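Side-chain contacts in CD1-2 antigen (PDB 3DBX), which probably binds lipids in a groove of its MHC-I-like domain and displays them at the cell surface to T cells, as other CD1 proteins do: residues Gly92-Tyr95 / Pro96-Phe99; Pro259-Gly262 / His263-Cys267. All coordinates share one frame; numbering follows the deposited sequence.

Interaction 1. Residues Gly92-Tyr95 / Pro96-Phe99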
# COMPACT_ATOMS: atom_id res chain seq x y z
N GLY A 92 -11.47 -7.19 29.58
CA GLY A 92 -12.21 -6.13 30.26
C GLY A 92 -12.12 -4.81 29.52
O GLY A 92 -12.41 -3.75 30.10
N LEU A 93 -11.70 -4.88 28.26
CA LEU A 93 -11.45 -3.69 27.43
C LEU A 93 -12.74 -3.15 26.84
O LEU A 93 -13.73 -3.87 26.71
CB LEU A 93 -10.43 -3.99 26.32
CG LEU A 93 -9.03 -4.47 26.72
CD1 LEU A 93 -8.16 -4.66 25.49
CD2 LEU A 93 -8.34 -3.54 27.72
N ASP A 94 -12.73 -1.88 26.47
CA ASP A 94 -13.93 -1.21 25.97
C ASP A 94 -13.83 -0.90 24.47
O ASP A 94 -12.75 -0.59 23.98
CB ASP A 94 -14.16 0.08 26.75
CG ASP A 94 -12.88 0.91 26.91
OD1 ASP A 94 -12.49 1.61 25.96
OD2 ASP A 94 -12.28 0.87 28.01
N TYR A 95 -14.96 -0.96 23.77
CA TYR A 95 -15.11 -0.52 22.37
C TYR A 95 -14.97 1.02 22.20
O TYR A 95 -15.24 1.76 23.14
CB TYR A 95 -16.47 -0.98 21.82
CG TYR A 95 -16.70 -2.50 21.83
CD1 TYR A 95 -16.48 -3.28 20.70
CD2 TYR A 95 -17.15 -3.14 22.98
CE1 TYR A 95 -16.70 -4.67 20.71
CE2 TYR A 95 -17.37 -4.53 23.01
CZ TYR A 95 -17.14 -5.28 21.86
OH TYR A 95 -17.36 -6.64 21.91
N PRO A 96 -14.55 1.51 21.00
CA PRO A 96 -14.13 0.76 19.80
C PRO A 96 -12.77 0.13 20.00
O PRO A 96 -11.95 0.62 20.79
CB PRO A 96 -14.07 1.83 18.69
CG PRO A 96 -14.70 3.10 19.31
CD PRO A 96 -14.49 2.96 20.78
N ARG A 97 -12.55 -0.97 19.31
CA ARG A 97 -11.26 -1.62 19.23
C ARG A 97 -10.99 -1.88 17.74
O ARG A 97 -11.90 -2.27 17.02
CB ARG A 97 -11.27 -2.94 20.00
CG ARG A 97 -11.11 -2.80 21.48
CD ARG A 97 -9.72 -2.37 21.86
NE ARG A 97 -9.73 -1.77 23.19
CZ ARG A 97 -8.69 -1.17 23.75
NH1 ARG A 97 -7.53 -1.08 23.11
NH2 ARG A 97 -8.82 -0.64 24.94
N VAL A 98 -9.78 -1.61 17.27
CA VAL A 98 -9.41 -2.00 15.92
C VAL A 98 -8.35 -3.10 15.95
O VAL A 98 -7.24 -2.89 16.47
CB VAL A 98 -8.86 -0.83 15.06
CG1 VAL A 98 -8.74 -1.26 13.59
CG2 VAL A 98 -9.72 0.40 15.17
N PHE A 99 -8.67 -4.25 15.37
CA PHE A 99 -7.70 -5.34 15.23
C PHE A 99 -7.26 -5.46 13.79
O PHE A 99 -8.04 -5.19 12.89
CB PHE A 99 -8.28 -6.67 15.73
CG PHE A 99 -8.49 -6.73 17.23
CD1 PHE A 99 -7.51 -7.28 18.06
CD2 PHE A 99 -9.66 -6.25 17.80
CE1 PHE A 99 -7.69 -7.33 19.44
CE2 PHE A 99 -9.86 -6.31 19.17
CZ PHE A 99 -8.88 -6.85 20.00
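Leu-93 lies across the end of the Arg-97 side chain, the two meeting at about a right angle four residues apart in the sequence. The methyl CD1 of Leu-93 sits over the centre of one face of the guanidinium group, 3.9 Å from Arg-97 CZ, while its second methyl, CD2, reaches the NH2 corner. Contact here is aliphatic carbon on a flat cation, so it probably limits the tilt of the group while leaving its N-H bonds to other partners. Arg-97 gets there by a bend at chi2 (-70°), which folds the chain back along the turn toward the residues before it. The same bend brings Arg-97 NE to 3.3 Å from the backbone O of Asp-94, a weak hydrogen bond with an N-H...O angle of 141°. The Asp-94 carboxylate may add a loose attraction, its OD1 being 4.4 Å from Arg-97 NH2, beyond a salt bridge; the stronger partner of the arginine is Glu-121, which forms a salt bridge with NH1. Between these residues the chain turns through a cis peptide bond linking Tyr-95 to Pro-96, and the tyrosine ring leads off to a separate partner, its OH hydrogen-bonded to His-85 ND1. The turn thus joins a helix to a strand of the MHC-like platform: Gly-92, with positive phi, is the C-prime residue of the Schellman motif ending helix 77-89, Leu-93 also touches Leu-144 of helix 143-154, and Arg-97 opens strand 97-107, paired with Leu-21 of strand 12-21.

Interaction 2. Residues Pro259-Gly262 / His263-Cys267; sequences PQDG and HGYAC
Asp-261 turns its side chain toward the residues that follow it, and its carboxylate collects three hydrogen bonds from His-263 and Tyr-265. The CB atom makes only a distant approach to the histidine ring. From there CG is placed between the backbone N and the carbonyl carbon (chi1 66°), which carries the carboxylate forward over the turn; Asp-261 CG comes 3.4 Å from His-263 ND1. Beyond it the two oxygens divide the work. Asp-261 OD1 accepts the backbone N-H of His-263 at 3.1 Å, forming an Asx turn, the nitrogen approaching from well above the carboxylate plane, 50° out of it. OD2 serves two side chains. The hydroxyl OH of Tyr-265 donates to Asp-261 OD2 over 2.9 Å, on the syn side and close to the carboxylate plane, with OD2 lying at the edge of the phenol ring. His-263 ND1 donates to Asp-261 OD2 as well, but at 3.3 Å this bond is weak. Carboxylate and imidazole planes stand 74° apart, and the ring meets the acid through ND1, not through a stack; over one imidazole face, toward the rim, lies the backbone O of Asp-261. Two side-chain bonds on one oxygen and a backbone bond on the other would limit rotation of the carboxylate and tie the turn to the start of the strand. The tyrosine hydroxyl has a further partner in Arg-225 NE. The spacing of Asp-261, Tyr-265 and Cys-267 matches the Asp...Tyr-x-Cys signature of the immunoglobulin F strand. In the C1-set domain this turn connects strand 249-257 to strand 265-270, crossing between the two sheets; the Tyr-265 side chain packs on Leu-255 and Val-257, and two residues on Cys-267 forms the disulfide with Cys-209 of strand 204-214.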
# COMPACT_ATOMS: atom_id res chain seq x y z
N PRO A 259 23.11 27.95 -8.03
CA PRO A 259 23.01 28.46 -9.40
C PRO A 259 24.37 28.82 -10.01
O PRO A 259 25.30 29.24 -9.30
CB PRO A 259 22.16 29.73 -9.23
CG PRO A 259 22.36 30.13 -7.81
CD PRO A 259 22.48 28.85 -7.05
N GLN A 260 24.46 28.64 -11.33
CA GLN A 260 25.67 28.93 -12.11
C GLN A 260 26.95 28.28 -11.55
O GLN A 260 28.03 28.89 -11.58
CB GLN A 260 25.87 30.45 -12.27
CG GLN A 260 24.79 31.16 -13.07
CD GLN A 260 24.86 32.66 -12.89
OE1 GLN A 260 24.81 33.17 -11.76
NE2 GLN A 260 24.99 33.39 -14.00
N ASP A 261 26.83 27.04 -11.07
CA ASP A 261 27.98 26.39 -10.44
C ASP A 261 29.00 25.78 -11.42
O ASP A 261 30.12 25.45 -11.03
CB ASP A 261 27.55 25.40 -9.34
CG ASP A 261 26.78 24.20 -9.87
OD1 ASP A 261 26.58 24.08 -11.10
OD2 ASP A 261 26.39 23.36 -9.02
N GLY A 262 28.61 25.68 -12.69
CA GLY A 262 29.52 25.18 -13.73
C GLY A 262 29.52 23.67 -13.89
O GLY A 262 30.43 23.11 -14.53
N HIS A 263 28.51 23.01 -13.31
CA HIS A 263 28.28 21.59 -13.47
C HIS A 263 27.06 21.39 -14.37
O HIS A 263 26.15 22.21 -14.38
CB HIS A 263 28.03 20.92 -12.11
CG HIS A 263 29.17 21.06 -11.14
ND1 HIS A 263 29.01 21.57 -9.87
CD2 HIS A 263 30.49 20.75 -11.26
CE1 HIS A 263 30.18 21.58 -9.25
NE2 HIS A 263 31.09 21.09 -10.07
N GLY A 264 27.07 20.31 -15.14
CA GLY A 264 25.90 19.91 -15.89
C GLY A 264 25.21 18.83 -15.09
O GLY A 264 25.89 17.97 -14.53
N TYR A 265 23.88 18.87 -15.02
CA TYR A 265 23.10 17.87 -14.30
C TYR A 265 22.15 17.04 -15.21
O TYR A 265 21.69 17.50 -16.27
CB TYR A 265 22.33 18.52 -13.13
CG TYR A 265 23.27 19.07 -12.05
CD1 TYR A 265 23.69 20.40 -12.08
CD2 TYR A 265 23.73 18.26 -11.03
CE1 TYR A 265 24.54 20.90 -11.11
CE2 TYR A 265 24.58 18.75 -10.07
CZ TYR A 265 24.97 20.06 -10.10
OH TYR A 265 25.82 20.51 -9.13
N ALA A 266 21.90 15.79 -14.80
CA ALA A 266 20.94 14.90 -15.44
C ALA A 266 20.43 13.89 -14.43
O ALA A 266 21.19 13.47 -13.54
CB ALA A 266 21.59 14.15 -16.60
N CYS A 267 19.14 13.53 -14.58
CA CYS A 267 18.48 12.44 -13.86
C CYS A 267 18.63 11.13 -14.66
O CYS A 267 18.35 11.13 -15.85
CB CYS A 267 16.98 12.79 -13.76
SG CYS A 267 16.09 11.65 -12.76

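Overall arrangement
Interactions 1 and 2 illustrate one principle in two unlike domains: a side chain at a turn reaches along the chain to residues on the other side of it, at the entry to a strand. Interaction 1 belongs to the MHC-I-like domain and interaction 2 to the immunoglobulin C1-set domain, on opposite sides of the chain's centre. Their own centres are 56 Å apart and their nearest atoms about 38 Å, so they do not touch. Near interaction 1, the Tyr-95 side chain is about 8 Å from an N-acetylglucosamine, a glycan sugar and not a pocket ligand, and about 12 Å from a palmitic acid, too far for contact. Interaction 2 instead runs into the intersheet disulfide, since its second segment ends at Cys-267.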